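Local coordinates for putative O-acetylhomoserine (Thiol)-lyase (Campylobacter jejuni, PDB 4OC9), which probably uses pyridoxal 5'-phosphate to join O-acetylhomoserine to a thiol or sulfide, releasing acetate in the synthesis of sulfur amino acids, at residues D[152-157]-D[183-188]; D[191-194]-D[199-202]; D[193-198]-D[331-336]. One frame throughout, in Å; residues are numbered along the deposited sequence.

Contact 1 of 3, residues D[152-157]-D[183-188]; sequences ESLSNP and TVATPF
Leu154 and Val184 turn toward each other with matching first torsions: CG of Leu154 lies opposite its backbone N (chi1 179°), and CG1 of Val184 does likewise (chi1 -178°). Both branches are thereby swung to the side of their own carbonyl carbons, and the two side chains cross at about a right angle, with Leu154 CD2 resting 3.7 Å from Val184 CG1. The other branch, Val184 CG2, packs instead on the backbone, 3.7 Å from Leu154 O. Next along, Ala185 offers its methyl to the serine: Ala185 CB is 3.7 Å from Ser153 OG.

The two segments leave the C-terminal ends of neighbouring parallel strands, 146-152 and 177-181, in the large sheet of a fold-type I PLP enzyme, the side on which this fold carries its cofactor. A water fills in where no direct hydrogen bond joins them. It donates to Ser153 OG at 2.7 Å and accepts from Ala185 N at 2.9 Å, with a weak further bond to Leu154 O. Ser153 OG is gripped a second time by Asn182 OD1, just ahead of the second segment, so the serine ties into both the water and the neighbouring loop.

Within 152-157 the loop is braced by Glu152, whose OE1 takes the Asn156 N-H nearly along the C-O axis at 3.1 Å; OE2 of the same carboxylate is held by Tyr109 N. Further along the other segment, Thr186 OG1 accepts from Phe188 N at 3.2 Å, an ST turn.

Contact 2 of 3, residues D[191-194]-D[199-202]; sequences QPFK and VIVH
Pro192 and Phe193 are the two residues of 191-194 that close on Ile200, and the residue ahead of them sets up the turn. Gln191 points away from the strand, but its carbonyl O takes the N-H of Lys194 at 2.9 Å, fastening the start of the short 3-10 segment that carries the proline and the phenylalanine.

Pro192 meets the strand with one side of its ring. CB, CG and CD all lie 3.8 Å from Ile200 CD1, so the methyl sits against a run of three ring carbons, and the two side chains cross at about a right angle.

Phe193 follows and lays its ring over the same methyl. Ile200 CD1 stands 3.5 Å from the ring centroid and 8° off the normal, a CH-pi contact squarely over the face. The isoleucine gets there by stretching out: CG1 is opposite the carbonyl carbon and CD1 continues extended (chi2 175°). Ile200 CG1 also touches the rim, 3.6 Å from Phe193 CE1. At the ring's edge, near its plane, comes the backbone N of Val199.

Lys194 takes no part in the packing on the strand; its NZ makes a weak hydrogen bond to Gln191 OE1.

Strand 199-203 runs between parallel strand 177-181 and antiparallel strand 217-221 in the seven-stranded sheet, and the 3-10 segment just ahead of it packs on Ile200. Glu73 of helix 60-73 touches Pro192, Phe193 and Ile200, and its carboxylate receives His202 NE2. With no hydrogen bond between the segments, the contact rests on dispersion and CH-pi attraction, centred on the Ile200 CD1 methyl, which meets both the proline ring and the face of Phe193.

Contact 3 of 3, residues D[193-198]-D[331-336]; sequences FKHGVD and KKYFDK
The His195 ring is covered on both faces: Tyr333 CD1 lies 3.6 Å above one, offset toward the rim, and Lys194 CB lies over the opposite one. Tyr333 comes edge-on, its CD1 and CE1 facing the imidazole, with His195 ND1 in the plane of the phenol ring. The pair is T-shaped, centroids 4.9 Å apart and planes at 89°. One face of Tyr333 carries Lys332 CG, offset toward the rim. The closest approach is between Tyr333 CD1 and His195 NE2, at 3.6 Å.

Tyr333 ends helix 327-333, which comes between strands 315-317 and 342-346 in the sequence; His195 belongs to the loop feeding strand 199-203. The pair thus joins this loop to the end of a helix from the part of the chain that holds the smaller sheet. Tyr333 OH is fixed by Asp163 OD1, just before helix 164-174, and Glu165 N in its first turn; Ile164 touches both side chains.

Beside the rings, an extended Lys194 reaches toward Asp335 from the opposite direction. Lys194 NZ stays 4.1 Å from Asp335 OD2, too far for a salt bridge. A water between them accepts from Lys194 NZ at 2.9 Å; its distance to Asp335 OD2 is short and less certain.

Contacts 2 and 3 share Phe193 and Lys194, and their centres are about 9 Å apart: one turn of chain faces the strand through contact 2 and helix 327-333 through contact 3. Contact 1 lies about 10 Å from the centre of contact 2 and about 12 Å from that of contact 3. It meets contact 2 where Thr183 OG1 packs 3.6 Å from His202 CA, and contact 3 where Ala185 CB reaches Phe334 CE2 at 4.0 Å. Contact 1 sits at the C-terminal ends of strands 146-152 and 177-181, where this fold usually holds its cofactor, while contact 2 packs near the start of the strand leading to Lys206, the lysine that carries the pyridoxal phosphate.

Contact 1 of 3, residues D[152-157]-D[183-188]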
ATOM      1  N   GLU D 152     -18.511  27.378  -3.416  1.00 15.68           N
ATOM      2  CA  GLU D 152     -17.408  26.821  -4.187  1.00 15.98           C
ATOM      3  C   GLU D 152     -16.780  27.951  -5.014  1.00 17.33           C
ATOM      4  O   GLU D 152     -17.475  28.885  -5.458  1.00 20.66           O
ATOM      5  CB  GLU D 152     -17.868  25.674  -5.068  1.00 16.73           C
ATOM      6  CG  GLU D 152     -18.278  24.444  -4.287  1.00 18.54           C
ATOM      7  CD  GLU D 152     -18.808  23.284  -5.128  1.00 19.16           C
ATOM      8  OE1 GLU D 152     -18.769  23.374  -6.368  1.00 24.49           O
ATOM      9  OE2 GLU D 152     -19.312  22.305  -4.528  1.00 17.46           O
ATOM     10  N   SER D 153     -15.469  27.895  -5.168  1.00 16.76           N
ATOM     11  CA  SER D 153     -14.751  28.899  -5.924  1.00 16.15           C
ATOM     12  C   SER D 153     -15.088  28.785  -7.416  1.00 16.03           C
ATOM     13  O   SER D 153     -15.277  29.783  -8.101  1.00 17.70           O
ATOM     14  CB  SER D 153     -13.236  28.767  -5.700  1.00 15.75           C
ATOM     15  OG  SER D 153     -12.707  27.513  -6.127  1.00 15.63           O
ATOM     16  N   LEU D 154     -15.169  27.555  -7.888  1.00 15.83           N
ATOM     17  CA  LEU D 154     -15.469  27.217  -9.281  1.00 16.90           C
ATOM     18  C   LEU D 154     -16.405  26.051  -9.087  1.00 16.94           C
ATOM     19  O   LEU D 154     -15.985  24.963  -8.705  1.00 17.92           O
ATOM     20  CB  LEU D 154     -14.160  26.863  -9.955  1.00 18.34           C
ATOM     21  CG  LEU D 154     -14.202  26.466 -11.390  1.00 21.70           C
ATOM     22  CD1 LEU D 154     -14.887  27.549 -12.183  1.00 26.13           C
ATOM     23  CD2 LEU D 154     -12.766  26.248 -11.872  1.00 23.96           C
ATOM     24  N   SER D 155     -17.681  26.279  -9.333  1.00 20.47           N
ATOM     25  CA  SER D 155     -18.702  25.244  -9.066  1.00 22.49           C
ATOM     26  C   SER D 155     -18.789  24.044  -9.959  1.00 22.09           C
ATOM     27  O   SER D 155     -18.444  24.105 -11.118  1.00 20.72           O
ATOM     28  CB  SER D 155     -20.111  25.837  -9.004  1.00 20.46           C
ATOM     29  OG  SER D 155     -20.561  26.249 -10.275  1.00 19.98           O
ATOM     30  N   ASN D 156     -19.310  22.976  -9.357  1.00 22.64           N
ATOM     31  CA  ASN D 156     -19.507  21.681  -9.971  1.00 24.70           C
ATOM     32  C   ASN D 156     -20.998  21.372 -10.054  1.00 27.58           C
ATOM     33  O   ASN D 156     -21.608  21.099  -9.037  1.00 41.35           O
ATOM     34  CB  ASN D 156     -18.759  20.659  -9.134  1.00 22.40           C
ATOM     35  CG  ASN D 156     -18.863  19.241  -9.681  1.00 23.14           C
ATOM     36  OD1 ASN D 156     -19.739  18.932 -10.459  1.00 22.03           O
ATOM     37  ND2 ASN D 156     -18.011  18.358  -9.180  1.00 19.61           N
ATOM     38  N   PRO D 157     -21.548  21.195 -11.259  1.00 30.46           N
ATOM     39  CA  PRO D 157     -21.024  21.189 -12.614  1.00 30.48           C
ATOM     40  C   PRO D 157     -21.233  22.412 -13.460  1.00 29.12           C
ATOM     41  O   PRO D 157     -20.935  22.345 -14.668  1.00 19.73           O
ATOM     42  CB  PRO D 157     -21.888  20.114 -13.257  1.00 29.83           C
ATOM     43  CG  PRO D 157     -23.223  20.457 -12.721  1.00 31.37           C
ATOM     44  CD  PRO D 157     -22.992  20.937 -11.290  1.00 32.62           C
ATOM     45  N   THR D 183     -11.844  22.829  -4.478  1.00 11.06           N
ATOM     46  CA  THR D 183     -11.488  21.574  -5.137  1.00 10.78           C
ATOM     47  C   THR D 183     -11.171  21.625  -6.604  1.00 11.98           C
ATOM     48  O   THR D 183     -10.103  21.192  -7.057  1.00 13.85           O
ATOM     49  CB  THR D 183     -12.630  20.567  -5.013  1.00 10.79           C
ATOM     50  OG1 THR D 183     -12.902  20.279  -3.621  1.00 11.35           O
ATOM     51  CG2 THR D 183     -12.269  19.304  -5.723  1.00  9.94           C
ATOM     52  N   VAL D 184     -12.082  22.188  -7.386  1.00 12.10           N
ATOM     53  CA  VAL D 184     -11.878  22.253  -8.809  1.00 11.18           C
ATOM     54  C   VAL D 184     -10.771  23.199  -9.294  1.00 10.34           C
ATOM     55  O   VAL D 184      -9.984  22.866 -10.205  1.00 10.12           O
ATOM     56  CB  VAL D 184     -13.183  22.659  -9.498  1.00 12.43           C
ATOM     57  CG1 VAL D 184     -12.980  22.670 -11.021  1.00 12.95           C
ATOM     58  CG2 VAL D 184     -14.277  21.693  -9.127  1.00 11.20           C
ATOM     59  N   ALA D 185     -10.712  24.391  -8.735  1.00  9.49           N
ATOM     60  CA  ALA D 185      -9.696  25.350  -9.158  1.00  9.48           C
ATOM     61  C   ALA D 185      -8.301  24.918  -8.756  1.00  9.86           C
ATOM     62  O   ALA D 185      -7.339  25.104  -9.495  1.00  9.57           O
ATOM     63  CB  ALA D 185     -10.004  26.709  -8.572  1.00  9.75           C
ATOM     64  N   THR D 186      -8.212  24.317  -7.570  1.00  9.91           N
ATOM     65  CA  THR D 186      -6.969  23.825  -6.949  1.00  9.77           C
ATOM     66  C   THR D 186      -6.217  25.058  -6.419  1.00 10.72           C
ATOM     67  O   THR D 186      -6.424  26.177  -6.862  1.00  8.64           O
ATOM     68  CB  THR D 186      -5.984  23.068  -7.871  1.00  9.23           C
ATOM     69  OG1 THR D 186      -5.265  23.992  -8.695  1.00  9.59           O
ATOM     70  CG2 THR D 186      -6.684  22.025  -8.681  1.00  9.22           C
ATOM     71  N   PRO D 187      -5.318  24.847  -5.458  1.00 13.76           N
ATOM     72  CA  PRO D 187      -4.589  25.999  -4.940  1.00 14.16           C
ATOM     73  C   PRO D 187      -3.669  26.633  -5.974  1.00 13.20           C
ATOM     74  O   PRO D 187      -3.220  27.753  -5.741  1.00 13.01           O
ATOM     75  CB  PRO D 187      -3.733  25.400  -3.819  1.00 14.57           C
ATOM     76  CG  PRO D 187      -4.390  24.108  -3.464  1.00 14.54           C
ATOM     77  CD  PRO D 187      -4.947  23.602  -4.760  1.00 14.23           C
ATOM     78  N   PHE D 188      -3.391  25.935  -7.070  1.00 12.25           N
ATOM     79  CA  PHE D 188      -2.512  26.482  -8.089  1.00 14.20           C
ATOM     80  C   PHE D 188      -3.156  27.417  -9.071  1.00 13.52           C
ATOM     81  O   PHE D 188      -2.445  28.119  -9.776  1.00 17.04           O
ATOM     82  CB  PHE D 188      -1.747  25.384  -8.825  1.00 15.84           C
ATOM     83  CG  PHE D 188      -0.809  24.648  -7.943  1.00 16.24           C
ATOM     84  CD1 PHE D 188       0.474  25.094  -7.786  1.00 16.91           C
ATOM     85  CD2 PHE D 188      -1.238  23.522  -7.246  1.00 18.56           C
ATOM     86  CE1 PHE D 188       1.332  24.427  -6.947  1.00 19.11           C
ATOM     87  CE2 PHE D 188      -0.384  22.839  -6.415  1.00 18.86           C
ATOM     88  CZ  PHE D 188       0.910  23.295  -6.269  1.00 18.86           C
TER
HETATM   89  O   HOH W   1     -12.996  24.998  -7.034  1.00 23.70           O

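Contact 2 of 3, residues D[191-194]-D[199-202]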
ATOM      1  N   GLN D 191      -6.306  31.211  -5.091  1.00 17.30           N
ATOM      2  CA  GLN D 191      -5.974  31.203  -3.669  1.00 20.25           C
ATOM      3  C   GLN D 191      -7.036  31.948  -2.874  1.00 15.65           C
ATOM      4  O   GLN D 191      -6.888  33.117  -2.590  1.00 16.03           O
ATOM      5  CB  GLN D 191      -4.625  31.881  -3.445  1.00 26.24           C
ATOM      6  CG  GLN D 191      -3.447  31.365  -4.266  1.00 34.20           C
ATOM      7  CD  GLN D 191      -3.419  31.829  -5.745  1.00 44.89           C
ATOM      8  OE1 GLN D 191      -3.892  32.924  -6.108  1.00 42.91           O
ATOM      9  NE2 GLN D 191      -2.815  30.995  -6.595  1.00 44.27           N
ATOM     10  N   PRO D 192      -8.118  31.270  -2.502  1.00 14.48           N
ATOM     11  CA  PRO D 192      -9.172  31.976  -1.774  1.00 13.94           C
ATOM     12  C   PRO D 192      -8.710  32.761  -0.557  1.00 15.16           C
ATOM     13  O   PRO D 192      -9.298  33.818  -0.258  1.00 19.61           O
ATOM     14  CB  PRO D 192     -10.130  30.866  -1.378  1.00 13.61           C
ATOM     15  CG  PRO D 192      -9.935  29.826  -2.429  1.00 13.77           C
ATOM     16  CD  PRO D 192      -8.470  29.864  -2.756  1.00 13.33           C
ATOM     17  N   PHE D 193      -7.690  32.305   0.149  1.00 15.05           N
ATOM     18  CA  PHE D 193      -7.235  33.071   1.314  1.00 16.10           C
ATOM     19  C   PHE D 193      -6.832  34.502   0.973  1.00 16.65           C
ATOM     20  O   PHE D 193      -6.988  35.408   1.802  1.00 17.16           O
ATOM     21  CB  PHE D 193      -6.126  32.405   2.123  1.00 16.69           C
ATOM     22  CG  PHE D 193      -6.526  31.099   2.717  1.00 18.57           C
ATOM     23  CD1 PHE D 193      -7.712  30.994   3.429  1.00 18.25           C
ATOM     24  CD2 PHE D 193      -5.634  30.044   2.751  1.00 20.14           C
ATOM     25  CE1 PHE D 193      -8.075  29.818   4.033  1.00 19.91           C
ATOM     26  CE2 PHE D 193      -5.977  28.866   3.399  1.00 21.25           C
ATOM     27  CZ  PHE D 193      -7.199  28.751   4.035  1.00 19.93           C
ATOM     28  N   LYS D 194      -6.284  34.706  -0.213  1.00 17.24           N
ATOM     29  CA  LYS D 194      -5.916  36.032  -0.646  1.00 18.94           C
ATOM     30  C   LYS D 194      -7.090  36.946  -0.659  1.00 20.13           C
ATOM     31  O   LYS D 194      -6.916  38.153  -0.518  1.00 24.21           O
ATOM     32  CB  LYS D 194      -5.352  36.029  -2.041  1.00 22.11           C
ATOM     33  CG  LYS D 194      -3.875  35.766  -2.128  1.00 24.49           C
ATOM     34  CD  LYS D 194      -3.559  35.548  -3.585  1.00 35.33           C
ATOM     35  CE  LYS D 194      -2.048  35.535  -3.792  1.00 37.40           C
ATOM     36  NZ  LYS D 194      -1.713  35.467  -5.235  1.00 40.30           N
ATOM     37  N   VAL D 199     -11.879  29.658   5.905  1.00 18.29           N
ATOM     38  CA  VAL D 199     -11.649  28.234   5.820  1.00 18.38           C
ATOM     39  C   VAL D 199     -11.830  27.680   4.415  1.00 18.13           C
ATOM     40  O   VAL D 199     -12.793  27.959   3.744  1.00 16.83           O
ATOM     41  CB  VAL D 199     -12.619  27.462   6.753  1.00 19.99           C
ATOM     42  CG1 VAL D 199     -12.482  25.950   6.595  1.00 21.63           C
ATOM     43  CG2 VAL D 199     -12.370  27.851   8.196  1.00 20.08           C
ATOM     44  N   ILE D 200     -10.866  26.876   3.989  1.00 17.01           N
ATOM     45  CA  ILE D 200     -10.900  26.235   2.681  1.00 14.38           C
ATOM     46  C   ILE D 200     -11.051  24.722   2.804  1.00 13.59           C
ATOM     47  O   ILE D 200     -10.383  24.089   3.636  1.00 14.85           O
ATOM     48  CB  ILE D 200      -9.618  26.493   1.890  1.00 12.73           C
ATOM     49  CG1 ILE D 200      -9.596  27.925   1.378  1.00 12.60           C
ATOM     50  CG2 ILE D 200      -9.554  25.571   0.690  1.00 13.04           C
ATOM     51  CD1 ILE D 200      -8.314  28.307   0.688  1.00 11.63           C
ATOM     52  N   VAL D 201     -11.977  24.156   2.043  1.00 12.76           N
ATOM     53  CA  VAL D 201     -12.137  22.702   2.041  1.00 14.74           C
ATOM     54  C   VAL D 201     -11.786  22.178   0.655  1.00 13.66           C
ATOM     55  O   VAL D 201     -11.952  22.871  -0.357  1.00 15.61           O
ATOM     56  CB  VAL D 201     -13.507  22.176   2.454  1.00 15.74           C
ATOM     57  CG1 VAL D 201     -13.733  22.403   3.923  1.00 15.80           C
ATOM     58  CG2 VAL D 201     -14.614  22.781   1.594  1.00 16.79           C
ATOM     59  N   HIS D 202     -11.223  20.988   0.623  1.00 11.67           N
ATOM     60  CA  HIS D 202     -10.855  20.356  -0.634  1.00 10.42           C
ATOM     61  C   HIS D 202     -11.191  18.905  -0.656  1.00 10.05           C
ATOM     62  O   HIS D 202     -11.116  18.208   0.365  1.00  8.79           O
ATOM     63  CB  HIS D 202      -9.348  20.310  -0.875  1.00 10.36           C
ATOM     64  CG  HIS D 202      -8.726  21.603  -1.288  1.00 10.64           C
ATOM     65  ND1 HIS D 202      -8.724  22.025  -2.599  1.00  9.77           N
ATOM     66  CD2 HIS D 202      -7.960  22.486  -0.604  1.00 10.93           C
ATOM     67  CE1 HIS D 202      -8.073  23.167  -2.682  1.00 10.86           C
ATOM     68  NE2 HIS D 202      -7.609  23.476  -1.483  1.00 11.44           N
TER

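Contact 3 of 3, residues D[193-198]-D[331-336]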
ATOM      1  N   PHE D 193      -7.690  32.305   0.149  1.00 15.05           N
ATOM      2  CA  PHE D 193      -7.235  33.071   1.314  1.00 16.10           C
ATOM      3  C   PHE D 193      -6.832  34.502   0.973  1.00 16.65           C
ATOM      4  O   PHE D 193      -6.988  35.408   1.802  1.00 17.16           O
ATOM      5  CB  PHE D 193      -6.126  32.405   2.123  1.00 16.69           C
ATOM      6  CG  PHE D 193      -6.526  31.099   2.717  1.00 18.57           C
ATOM      7  CD1 PHE D 193      -7.712  30.994   3.429  1.00 18.25           C
ATOM      8  CD2 PHE D 193      -5.634  30.044   2.751  1.00 20.14           C
ATOM      9  CE1 PHE D 193      -8.075  29.818   4.033  1.00 19.91           C
ATOM     10  CE2 PHE D 193      -5.977  28.866   3.399  1.00 21.25           C
ATOM     11  CZ  PHE D 193      -7.199  28.751   4.035  1.00 19.93           C
ATOM     12  N   LYS D 194      -6.284  34.706  -0.213  1.00 17.24           N
ATOM     13  CA  LYS D 194      -5.916  36.032  -0.646  1.00 18.94           C
ATOM     14  C   LYS D 194      -7.090  36.946  -0.659  1.00 20.13           C
ATOM     15  O   LYS D 194      -6.916  38.153  -0.518  1.00 24.21           O
ATOM     16  CB  LYS D 194      -5.352  36.029  -2.041  1.00 22.11           C
ATOM     17  CG  LYS D 194      -3.875  35.766  -2.128  1.00 24.49           C
ATOM     18  CD  LYS D 194      -3.559  35.548  -3.585  1.00 35.33           C
ATOM     19  CE  LYS D 194      -2.048  35.535  -3.792  1.00 37.40           C
ATOM     20  NZ  LYS D 194      -1.713  35.467  -5.235  1.00 40.30           N
ATOM     21  N   HIS D 195      -8.293  36.395  -0.793  1.00 17.22           N
ATOM     22  CA  HIS D 195      -9.450  37.235  -0.824  1.00 15.70           C
ATOM     23  C   HIS D 195     -10.341  37.256   0.376  1.00 16.07           C
ATOM     24  O   HIS D 195     -11.537  37.537   0.275  1.00 13.03           O
ATOM     25  CB  HIS D 195     -10.226  36.924  -2.079  1.00 16.29           C
ATOM     26  CG  HIS D 195      -9.357  36.973  -3.289  1.00 14.32           C
ATOM     27  ND1 HIS D 195      -8.918  38.152  -3.828  1.00 13.91           N
ATOM     28  CD2 HIS D 195      -8.824  35.989  -4.036  1.00 14.89           C
ATOM     29  CE1 HIS D 195      -8.154  37.889  -4.870  1.00 14.32           C
ATOM     30  NE2 HIS D 195      -8.096  36.585  -5.026  1.00 13.71           N
ATOM     31  N   GLY D 196      -9.750  36.975   1.533  1.00 17.68           N
ATOM     32  CA  GLY D 196     -10.491  36.998   2.792  1.00 18.94           C
ATOM     33  C   GLY D 196     -11.201  35.744   3.282  1.00 20.90           C
ATOM     34  O   GLY D 196     -11.875  35.786   4.314  1.00 18.83           O
ATOM     35  N   VAL D 197     -11.067  34.634   2.564  1.00 21.71           N
ATOM     36  CA  VAL D 197     -11.719  33.405   3.016  1.00 20.50           C
ATOM     37  C   VAL D 197     -11.065  32.955   4.331  1.00 19.27           C
ATOM     38  O   VAL D 197      -9.873  33.116   4.527  1.00 18.13           O
ATOM     39  CB  VAL D 197     -11.694  32.300   1.947  1.00 19.89           C
ATOM     40  CG1 VAL D 197     -12.079  30.944   2.521  1.00 20.22           C
ATOM     41  CG2 VAL D 197     -12.594  32.682   0.790  1.00 19.50           C
ATOM     42  N   ASP D 198     -11.892  32.426   5.218  1.00 18.70           N
ATOM     43  CA  ASP D 198     -11.459  31.946   6.509  1.00 19.92           C
ATOM     44  C   ASP D 198     -11.033  30.491   6.497  1.00 19.72           C
ATOM     45  O   ASP D 198      -9.968  30.125   7.027  1.00 24.92           O
ATOM     46  CB  ASP D 198     -12.634  32.125   7.490  1.00 22.44           C
ATOM     47  CG  ASP D 198     -13.032  33.605   7.672  1.00 22.51           C
ATOM     48  OD1 ASP D 198     -12.123  34.448   7.913  1.00 20.73           O
ATOM     49  OD2 ASP D 198     -14.259  33.906   7.663  1.00 24.46           O
ATOM     50  N   LYS D 331     -11.197  36.263 -15.279  1.00 13.54           N
ATOM     51  CA  LYS D 331     -10.046  37.144 -15.484  1.00 15.15           C
ATOM     52  C   LYS D 331      -9.657  37.859 -14.193  1.00 15.49           C
ATOM     53  O   LYS D 331      -8.502  38.149 -13.960  1.00 15.85           O
ATOM     54  CB  LYS D 331     -10.330  38.193 -16.576  1.00 15.62           C
ATOM     55  CG  LYS D 331     -10.492  37.651 -17.999  1.00 16.27           C
ATOM     56  CD  LYS D 331      -9.204  36.998 -18.491  1.00 16.85           C
ATOM     57  CE  LYS D 331      -9.336  36.500 -19.918  1.00 16.80           C
ATOM     58  NZ  LYS D 331      -8.087  35.936 -20.464  1.00 17.06           N
ATOM     59  N   LYS D 332     -10.631  38.156 -13.355  1.00 17.35           N
ATOM     60  CA  LYS D 332     -10.357  38.858 -12.104  1.00 20.37           C
ATOM     61  C   LYS D 332      -9.657  38.020 -11.033  1.00 18.05           C
ATOM     62  O   LYS D 332      -8.733  38.491 -10.385  1.00 17.01           O
ATOM     63  CB  LYS D 332     -11.649  39.402 -11.518  1.00 22.07           C
ATOM     64  CG  LYS D 332     -11.436  40.204 -10.257  1.00 27.13           C
ATOM     65  CD  LYS D 332     -12.752  40.688  -9.675  1.00 36.90           C
ATOM     66  CE  LYS D 332     -12.523  41.467  -8.388  1.00 43.79           C
ATOM     67  NZ  LYS D 332     -13.804  41.857  -7.737  1.00 52.91           N
ATOM     68  N   TYR D 333     -10.096  36.789 -10.866  1.00 17.19           N
ATOM     69  CA  TYR D 333      -9.509  35.921  -9.847  1.00 17.54           C
ATOM     70  C   TYR D 333      -8.470  34.870 -10.256  1.00 18.07           C
ATOM     71  O   TYR D 333      -7.719  34.403  -9.396  1.00 19.95           O
ATOM     72  CB  TYR D 333     -10.606  35.228  -9.095  1.00 16.42           C
ATOM     73  CG  TYR D 333     -11.469  36.160  -8.302  1.00 19.39           C
ATOM     74  CD1 TYR D 333     -11.039  36.636  -7.078  1.00 21.63           C
ATOM     75  CD2 TYR D 333     -12.742  36.505  -8.725  1.00 19.11           C
ATOM     76  CE1 TYR D 333     -11.821  37.488  -6.330  1.00 21.86           C
ATOM     77  CE2 TYR D 333     -13.528  37.337  -7.977  1.00 22.53           C
ATOM     78  CZ  TYR D 333     -13.065  37.827  -6.767  1.00 22.63           C
ATOM     79  OH  TYR D 333     -13.880  38.663  -5.997  1.00 21.01           O
ATOM     80  N   PHE D 334      -8.389  34.506 -11.531  1.00 17.61           N
ATOM     81  CA  PHE D 334      -7.412  33.467 -11.995  1.00 18.19           C
ATOM     82  C   PHE D 334      -6.168  34.081 -12.657  1.00 21.37           C
ATOM     83  O   PHE D 334      -6.197  34.424 -13.838  1.00 24.99           O
ATOM     84  CB  PHE D 334      -8.130  32.492 -12.917  1.00 15.23           C
ATOM     85  CG  PHE D 334      -9.148  31.640 -12.225  1.00 14.44           C
ATOM     86  CD1 PHE D 334     -10.354  32.171 -11.807  1.00 14.12           C
ATOM     87  CD2 PHE D 334      -8.941  30.295 -12.066  1.00 13.99           C
ATOM     88  CE1 PHE D 334     -11.305  31.386 -11.195  1.00 14.74           C
ATOM     89  CE2 PHE D 334      -9.899  29.498 -11.458  1.00 15.06           C
ATOM     90  CZ  PHE D 334     -11.085  30.047 -11.018  1.00 15.19           C
ATOM     91  N   ASP D 335      -5.093  34.218 -11.877  1.00 24.65           N
ATOM     92  CA  ASP D 335      -3.855  34.837 -12.348  1.00 27.83           C
ATOM     93  C   ASP D 335      -3.112  34.156 -13.505  1.00 32.92           C
ATOM     94  O   ASP D 335      -2.533  34.859 -14.345  1.00 34.16           O
ATOM     95  CB  ASP D 335      -2.912  35.106 -11.177  1.00 28.87           C
ATOM     96  CG  ASP D 335      -3.475  36.130 -10.173  1.00 34.91           C
ATOM     97  OD1 ASP D 335      -4.536  36.740 -10.429  1.00 32.59           O
ATOM     98  OD2 ASP D 335      -2.822  36.333  -9.112  1.00 50.04           O
ATOM     99  N   LYS D 336      -3.106  32.822 -13.539  1.00 33.02           N
ATOM    100  CA  LYS D 336      -2.415  32.069 -14.604  1.00 30.76           C
ATOM    101  C   LYS D 336      -3.196  31.752 -15.909  1.00 26.21           C
ATOM    102  O   LYS D 336      -2.764  31.019 -16.816  1.00 23.24           O
ATOM    103  CB  LYS D 336      -1.879  30.764 -14.031  1.00 34.84           C
ATOM    104  CG  LYS D 336      -0.666  30.909 -13.129  1.00 41.09           C
ATOM    105  CD  LYS D 336      -0.151  29.544 -12.702  1.00 55.70           C
ATOM    106  CE  LYS D 336       1.199  29.518 -11.907  1.00 64.98           C
ATOM    107  NZ  LYS D 336       1.401  30.501 -10.796  1.00 70.66           N
TER
HETATM  108  O   HOH W   2      -4.005  35.759  -7.034  1.00 25.65           O